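PDB 2AMF: putative pyrroline carboxylate reductase from Streptococcus pyogenes, which probably catalyses the NAD(P)H-dependent reduction of 1-pyrroline-5-carboxylate to L-proline, the last step of proline biosynthesis. Local coordinates for residues I68-F73 and S88-I93; L108-P113 and D157-T162. All blocks are in the same frame, centred on the assembly; numbering follows the deposited sequence.

In the fold
Both contacts lie in the interior of the chain, their centres about 11 Å apart, and they meet at the parallel strands 86-88 and 108-112: S88 bonds through its backbone to L109 and I111. Interaction 1 joins two loops that follow neighbouring strands of the Rossmann-type sheet, has no direct hydrogen bond across it and is mostly van der Waals packing, with one bridging water and a sodium ion at its margin. Interaction 2 sets strand 108-112 against the first turn of helix 158-185, and adds to its aromatic packing an arginine and an aspartate joined through water. M89 O and M112 CE, 3.5 Å apart, connect the two beside a bound proline, and both contacts reach the second subunit.

Interaction 1. Residues I68-F73 and S88-I93; sequences IKPQLF and SMAAGI. With NA (sodium ion), chain R.
S88 meets F73 at the ring edge: OG lies near the plane of the phenyl group, 3.2 Å from CZ. With chi1 at 167°, that hydroxyl stands anti to the serine's own nitrogen and also accepts a nearly straight bond (165°) from A90 N, which defines an ST turn where the strand gives way to loop. M89 offers its backbone N to a water, which in turn donates to I68 O, so the two loops are bridged by solvent here. A90 turns its methyl toward the opposite loop, and CB touches F73 CZ at 3.4 Å. At A91 it is the carbonyl that takes part, with its O 3.5 Å from P70 CB. G92 directs its O to the sodium ion at 2.4 Å; two waters and the carbonyl oxygens of A256, K257 and L259 complete the shell. I93 then closes the group: CD1 lies over one face of the F73 ring, 4.0 Å from the centroid and 25° off the normal, a CH-pi contact, while also packing 3.7 Å from P70 CB. I68 and A91 belong to the NADP(+) site, so the contact joins two cofactor-binding loops of the Rossmann-type domain. These loops follow strands 63-66 and 86-88 and lead into helices 73-77 and 95-102, with L66 and L98 also touching F73.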
loop_
_atom_site.group_PDB
_atom_site.type_symbol
_atom_site.label_atom_id
_atom_site.label_comp_id
_atom_site.label_asym_id
_atom_site.label_seq_id
_atom_site.Cartn_x
_atom_site.Cartn_y
_atom_site.Cartn_z
ATOM N N ILE E 68 -35.215 -23.246 0.445
ATOM C CA ILE E 68 -34.536 -22.972 1.712
ATOM C C ILE E 68 -33.047 -22.696 1.476
ATOM O O ILE E 68 -32.479 -23.122 0.456
ATOM C CB ILE E 68 -34.700 -24.139 2.737
ATOM C CG1 ILE E 68 -34.310 -25.491 2.108
ATOM C CG2 ILE E 68 -36.130 -24.174 3.295
ATOM C CD1 ILE E 68 -34.147 -26.647 3.107
ATOM N N LYS E 69 -32.418 -21.990 2.419
ATOM C CA LYS E 69 -30.998 -21.668 2.300
ATOM C C LYS E 69 -30.114 -22.889 2.599
ATOM O O LYS E 69 -30.518 -23.785 3.348
ATOM C CB LYS E 69 -30.632 -20.425 3.137
ATOM C CG LYS E 69 -30.308 -20.632 4.623
ATOM C CD LYS E 69 -30.255 -19.265 5.324
ATOM C CE LYS E 69 -29.512 -19.301 6.649
ATOM N NZ LYS E 69 -30.397 -19.576 7.819
ATOM N N PRO E 70 -28.913 -22.941 1.986
ATOM C CA PRO E 70 -28.038 -24.101 2.173
ATOM C C PRO E 70 -27.825 -24.515 3.645
ATOM O O PRO E 70 -27.845 -25.710 3.945
ATOM C CB PRO E 70 -26.715 -23.675 1.490
ATOM C CG PRO E 70 -26.832 -22.211 1.268
ATOM C CD PRO E 70 -28.302 -21.952 1.084
ATOM N N GLN E 71 -27.647 -23.536 4.538
ATOM C CA GLN E 71 -27.398 -23.780 5.980
ATOM C C GLN E 71 -28.487 -24.596 6.707
ATOM O O GLN E 71 -28.221 -25.177 7.754
ATOM C CB GLN E 71 -27.184 -22.457 6.736
ATOM C CG GLN E 71 -25.903 -21.671 6.374
ATOM C CD GLN E 71 -26.090 -20.700 5.202
ATOM O OE1 GLN E 71 -27.062 -20.780 4.454
ATOM N NE2 GLN E 71 -25.138 -19.791 5.036
ATOM N N LEU E 72 -29.696 -24.634 6.147
ATOM C CA LEU E 72 -30.852 -25.287 6.774
ATOM C C LEU E 72 -31.226 -26.660 6.210
ATOM O O LEU E 72 -32.148 -27.299 6.715
ATOM C CB LEU E 72 -32.073 -24.366 6.680
ATOM C CG LEU E 72 -32.510 -23.599 7.930
ATOM C CD1 LEU E 72 -31.344 -23.318 8.886
ATOM C CD2 LEU E 72 -33.218 -22.314 7.534
ATOM N N PHE E 73 -30.525 -27.088 5.162
ATOM C CA PHE E 73 -30.808 -28.344 4.469
ATOM C C PHE E 73 -30.874 -29.563 5.413
ATOM O O PHE E 73 -31.892 -30.256 5.467
ATOM C CB PHE E 73 -29.784 -28.563 3.333
ATOM C CG PHE E 73 -30.250 -28.065 1.971
ATOM C CD1 PHE E 73 -30.847 -26.808 1.825
ATOM C CD2 PHE E 73 -30.079 -28.854 0.831
ATOM C CE1 PHE E 73 -31.283 -26.358 0.577
ATOM C CE2 PHE E 73 -30.507 -28.398 -0.425
ATOM C CZ PHE E 73 -31.105 -27.157 -0.545
ATOM N N SER E 88 -33.034 -28.718 -6.119
ATOM C CA SER E 88 -32.408 -27.791 -5.174
ATOM C C SER E 88 -31.864 -26.563 -5.915
ATOM O O SER E 88 -31.276 -26.691 -6.996
ATOM C CB SER E 88 -31.276 -28.490 -4.410
ATOM O OG SER E 88 -30.456 -27.564 -3.695
ATOM N N MET E 89 -32.042 -25.382 -5.325
ATOM C CA MET E 89 -31.461 -24.155 -5.899
ATOM C C MET E 89 -30.286 -23.609 -5.058
ATOM O O MET E 89 -29.770 -22.519 -5.315
ATOM C CB MET E 89 -32.540 -23.091 -6.149
ATOM C CG MET E 89 -33.085 -22.338 -4.906
ATOM S SD MET E 89 -34.433 -21.136 -5.278
ATOM C CE MET E 89 -35.503 -22.220 -6.202
ATOM N N ALA E 90 -29.852 -24.410 -4.087
ATOM C CA ALA E 90 -28.898 -23.968 -3.078
ATOM C C ALA E 90 -27.470 -23.942 -3.598
ATOM O O ALA E 90 -27.037 -24.855 -4.301
ATOM C CB ALA E 90 -28.995 -24.837 -1.830
ATOM N N ALA E 91 -26.765 -22.864 -3.248
ATOM C CA ALA E 91 -25.367 -22.702 -3.558
ATOM C C ALA E 91 -24.567 -23.639 -2.693
ATOM O O ALA E 91 -24.835 -23.771 -1.493
ATOM C CB ALA E 91 -24.932 -21.263 -3.287
ATOM N N GLY E 92 -23.576 -24.272 -3.314
ATOM C CA GLY E 92 -22.561 -25.035 -2.605
ATOM C C GLY E 92 -22.913 -26.422 -2.093
ATOM O O GLY E 92 -22.118 -27.028 -1.380
ATOM N N ILE E 93 -24.093 -26.931 -2.415
ATOM C CA ILE E 93 -24.494 -28.254 -1.928
ATOM C C ILE E 93 -24.635 -29.211 -3.099
ATOM O O ILE E 93 -25.475 -29.006 -3.981
ATOM C CB ILE E 93 -25.813 -28.195 -1.124
ATOM C CG1 ILE E 93 -25.630 -27.244 0.065
ATOM C CG2 ILE E 93 -26.242 -29.627 -0.704
ATOM C CD1 ILE E 93 -26.698 -27.315 1.103
HETATM NA NA NA R . -19.851 -26.415 -0.818
HETATM O O HOH W 1 -32.735 -24.668 -2.402
HETATM O O HOH W 2 -19.166 -26.797 -3.070
HETATM O O HOH W 3 -18.858 -28.797 -0.393
#

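Interaction 2. Residues L108-P113 and D157-T162; sequences LLRIMP and DFDTFT. With PRO (proline), chain S.
R110 and F158 pack against each other with F158 CD2 over one face of the guanidinium, toward its rim, 3.7 Å from R110 CZ; the two planes are 51° apart, so they are not stacked in parallel. The arginine chain reaches this position by bending at chi3 (81°). Polar links across the contact run through water. One water accepts from R110 NH1 and donates to D159 OD1; a second takes a weak bond from R110 NH2 and donates to both D159 OD1 and T162 OG1. Both lie at the guanidinium edge, and with R110 NH2 and D159 OD1 4.4 Å apart the pair is not a direct salt bridge; that role falls to E155, which binds NH1. Strand 108-112 belongs to the Rossmann-type sheet, and helix 158-185 lies within the dimerisation family region, so the contact packs the one against the other; the short axes run 9.5 Å apart at 26°. Apolar contact centres on M112, whose CB is 4.1 Å from F158 CE2 and whose CG is 4.0 Å from F161 CD2. F161 turns its ring edge to M112 O, 3.5 Å from CE2. T162 OG1 lies 3.6 Å from M112 CE and donates to F158 O, which also accepts from T162 N on the opposite face of the carbonyl plane. M112 SD comes within 3.5 Å of O of a bound proline.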
loop_
_atom_site.group_PDB
_atom_site.type_symbol
_atom_site.label_atom_id
_atom_site.label_comp_id
_atom_site.label_asym_id
_atom_site.label_seq_id
_atom_site.Cartn_x
_atom_site.Cartn_y
_atom_site.Cartn_z
ATOM N N LEU E 108 -32.557 -36.398 -8.517
ATOM C CA LEU E 108 -32.285 -35.081 -7.917
ATOM C C LEU E 108 -31.656 -34.199 -8.945
ATOM O O LEU E 108 -30.841 -34.670 -9.756
ATOM C CB LEU E 108 -31.361 -35.178 -6.693
ATOM C CG LEU E 108 -31.778 -36.093 -5.531
ATOM C CD1 LEU E 108 -30.618 -36.310 -4.591
ATOM C CD2 LEU E 108 -32.976 -35.528 -4.772
ATOM N N LEU E 109 -32.045 -32.928 -8.920
ATOM C CA LEU E 109 -31.537 -31.944 -9.865
ATOM C C LEU E 109 -31.063 -30.706 -9.152
ATOM O O LEU E 109 -31.591 -30.333 -8.102
ATOM C CB LEU E 109 -32.595 -31.567 -10.915
ATOM C CG LEU E 109 -33.130 -32.756 -11.728
ATOM C CD1 LEU E 109 -34.487 -33.204 -11.182
ATOM C CD2 LEU E 109 -33.266 -32.406 -13.187
ATOM N N ARG E 110 -30.043 -30.073 -9.708
ATOM C CA ARG E 110 -29.641 -28.776 -9.181
ATOM C C ARG E 110 -29.884 -27.678 -10.180
ATOM O O ARG E 110 -29.621 -27.845 -11.371
ATOM C CB ARG E 110 -28.169 -28.774 -8.802
ATOM C CG ARG E 110 -27.914 -29.241 -7.421
ATOM C CD ARG E 110 -26.426 -29.151 -7.142
ATOM N NE ARG E 110 -25.974 -27.801 -6.777
ATOM C CZ ARG E 110 -24.691 -27.469 -6.617
ATOM N NH1 ARG E 110 -23.731 -28.381 -6.795
ATOM N NH2 ARG E 110 -24.355 -26.231 -6.268
ATOM N N ILE E 111 -30.373 -26.550 -9.687
ATOM C CA ILE E 111 -30.392 -25.331 -10.493
ATOM C C ILE E 111 -29.635 -24.188 -9.807
ATOM O O ILE E 111 -29.480 -24.164 -8.569
ATOM C CB ILE E 111 -31.833 -24.890 -10.890
ATOM C CG1 ILE E 111 -32.654 -24.469 -9.663
ATOM C CG2 ILE E 111 -32.531 -25.967 -11.738
ATOM C CD1 ILE E 111 -34.024 -23.834 -10.032
ATOM N N MET E 112 -29.141 -23.258 -10.609
ATOM C CA MET E 112 -28.582 -22.032 -10.063
ATOM C C MET E 112 -29.148 -20.883 -10.862
ATOM O O MET E 112 -28.662 -20.586 -11.950
ATOM C CB MET E 112 -27.031 -22.018 -10.048
ATOM C CG MET E 112 -26.378 -20.702 -9.420
ATOM S SD MET E 112 -27.145 -20.125 -7.885
ATOM C CE MET E 112 -26.775 -21.500 -6.805
ATOM N N PRO E 113 -30.226 -20.279 -10.341
ATOM C CA PRO E 113 -30.926 -19.139 -10.950
ATOM C C PRO E 113 -30.355 -17.811 -10.415
ATOM O O PRO E 113 -29.424 -17.814 -9.594
ATOM C CB PRO E 113 -32.384 -19.344 -10.488
ATOM C CG PRO E 113 -32.214 -19.983 -9.079
ATOM C CD PRO E 113 -30.873 -20.723 -9.086
ATOM N N ASP E 157 -18.706 -27.465 -12.264
ATOM C CA ASP E 157 -18.664 -26.049 -12.618
ATOM C C ASP E 157 -19.747 -25.214 -11.924
ATOM O O ASP E 157 -19.871 -24.004 -12.194
ATOM C CB ASP E 157 -18.769 -25.889 -14.139
ATOM C CG ASP E 157 -17.538 -26.426 -14.881
ATOM O OD1 ASP E 157 -16.408 -26.328 -14.351
ATOM O OD2 ASP E 157 -17.699 -26.950 -16.007
ATOM N N PHE E 158 -20.539 -25.835 -11.046
ATOM C CA PHE E 158 -21.630 -25.098 -10.397
ATOM C C PHE E 158 -21.214 -23.946 -9.483
ATOM O O PHE E 158 -21.911 -22.928 -9.452
ATOM C CB PHE E 158 -22.630 -26.016 -9.687
ATOM C CG PHE E 158 -23.903 -26.235 -10.473
ATOM C CD1 PHE E 158 -23.862 -26.818 -11.747
ATOM C CD2 PHE E 158 -25.138 -25.828 -9.953
ATOM C CE1 PHE E 158 -25.017 -26.993 -12.474
ATOM C CE2 PHE E 158 -26.306 -26.019 -10.659
ATOM C CZ PHE E 158 -26.256 -26.596 -11.919
ATOM N N ASP E 159 -20.085 -24.082 -8.767
ATOM C CA ASP E 159 -19.664 -23.002 -7.844
ATOM C C ASP E 159 -19.250 -21.749 -8.626
ATOM O O ASP E 159 -19.631 -20.631 -8.273
ATOM C CB ASP E 159 -18.550 -23.460 -6.893
ATOM C CG ASP E 159 -19.048 -24.422 -5.812
ATOM O OD1 ASP E 159 -20.291 -24.553 -5.605
ATOM O OD2 ASP E 159 -18.176 -25.044 -5.156
ATOM N N THR E 160 -18.506 -21.964 -9.708
ATOM C CA THR E 160 -18.113 -20.919 -10.637
ATOM C C THR E 160 -19.317 -20.239 -11.291
ATOM O O THR E 160 -19.386 -19.013 -11.342
ATOM C CB THR E 160 -17.145 -21.488 -11.723
ATOM O OG1 THR E 160 -16.080 -22.184 -11.072
ATOM C CG2 THR E 160 -16.554 -20.372 -12.604
ATOM N N PHE E 161 -20.275 -21.032 -11.762
ATOM C CA PHE E 161 -21.509 -20.483 -12.321
ATOM C C PHE E 161 -22.272 -19.660 -11.281
ATOM O O PHE E 161 -22.816 -18.594 -11.601
ATOM C CB PHE E 161 -22.405 -21.600 -12.850
ATOM C CG PHE E 161 -23.554 -21.115 -13.686
ATOM C CD1 PHE E 161 -23.454 -21.092 -15.080
ATOM C CD2 PHE E 161 -24.739 -20.686 -13.087
ATOM C CE1 PHE E 161 -24.512 -20.666 -15.847
ATOM C CE2 PHE E 161 -25.795 -20.249 -13.840
ATOM C CZ PHE E 161 -25.692 -20.238 -15.235
ATOM N N THR E 162 -22.332 -20.165 -10.052
ATOM C CA THR E 162 -22.900 -19.410 -8.935
ATOM C C THR E 162 -22.301 -17.991 -8.883
ATOM O O THR E 162 -23.027 -17.013 -8.706
ATOM C CB THR E 162 -22.688 -20.166 -7.582
ATOM O OG1 THR E 162 -23.322 -21.459 -7.641
ATOM C CG2 THR E 162 -23.215 -19.365 -6.382
HETATM N N PRO S . -30.435 -15.021 -5.874
HETATM C CA PRO S . -29.913 -16.155 -5.120
HETATM C C PRO S . -29.834 -17.542 -5.804
HETATM O O PRO S . -29.469 -17.699 -6.969
HETATM C CB PRO S . -30.773 -16.137 -3.847
HETATM C CG PRO S . -31.030 -14.618 -3.627
HETATM C CD PRO S . -30.704 -13.902 -4.960
HETATM O OXT PRO S . -30.097 -18.574 -5.185
HETATM O O HOH W 4 -22.930 -23.715 -6.070
HETATM O O HOH W 5 -21.365 -26.825 -5.878
#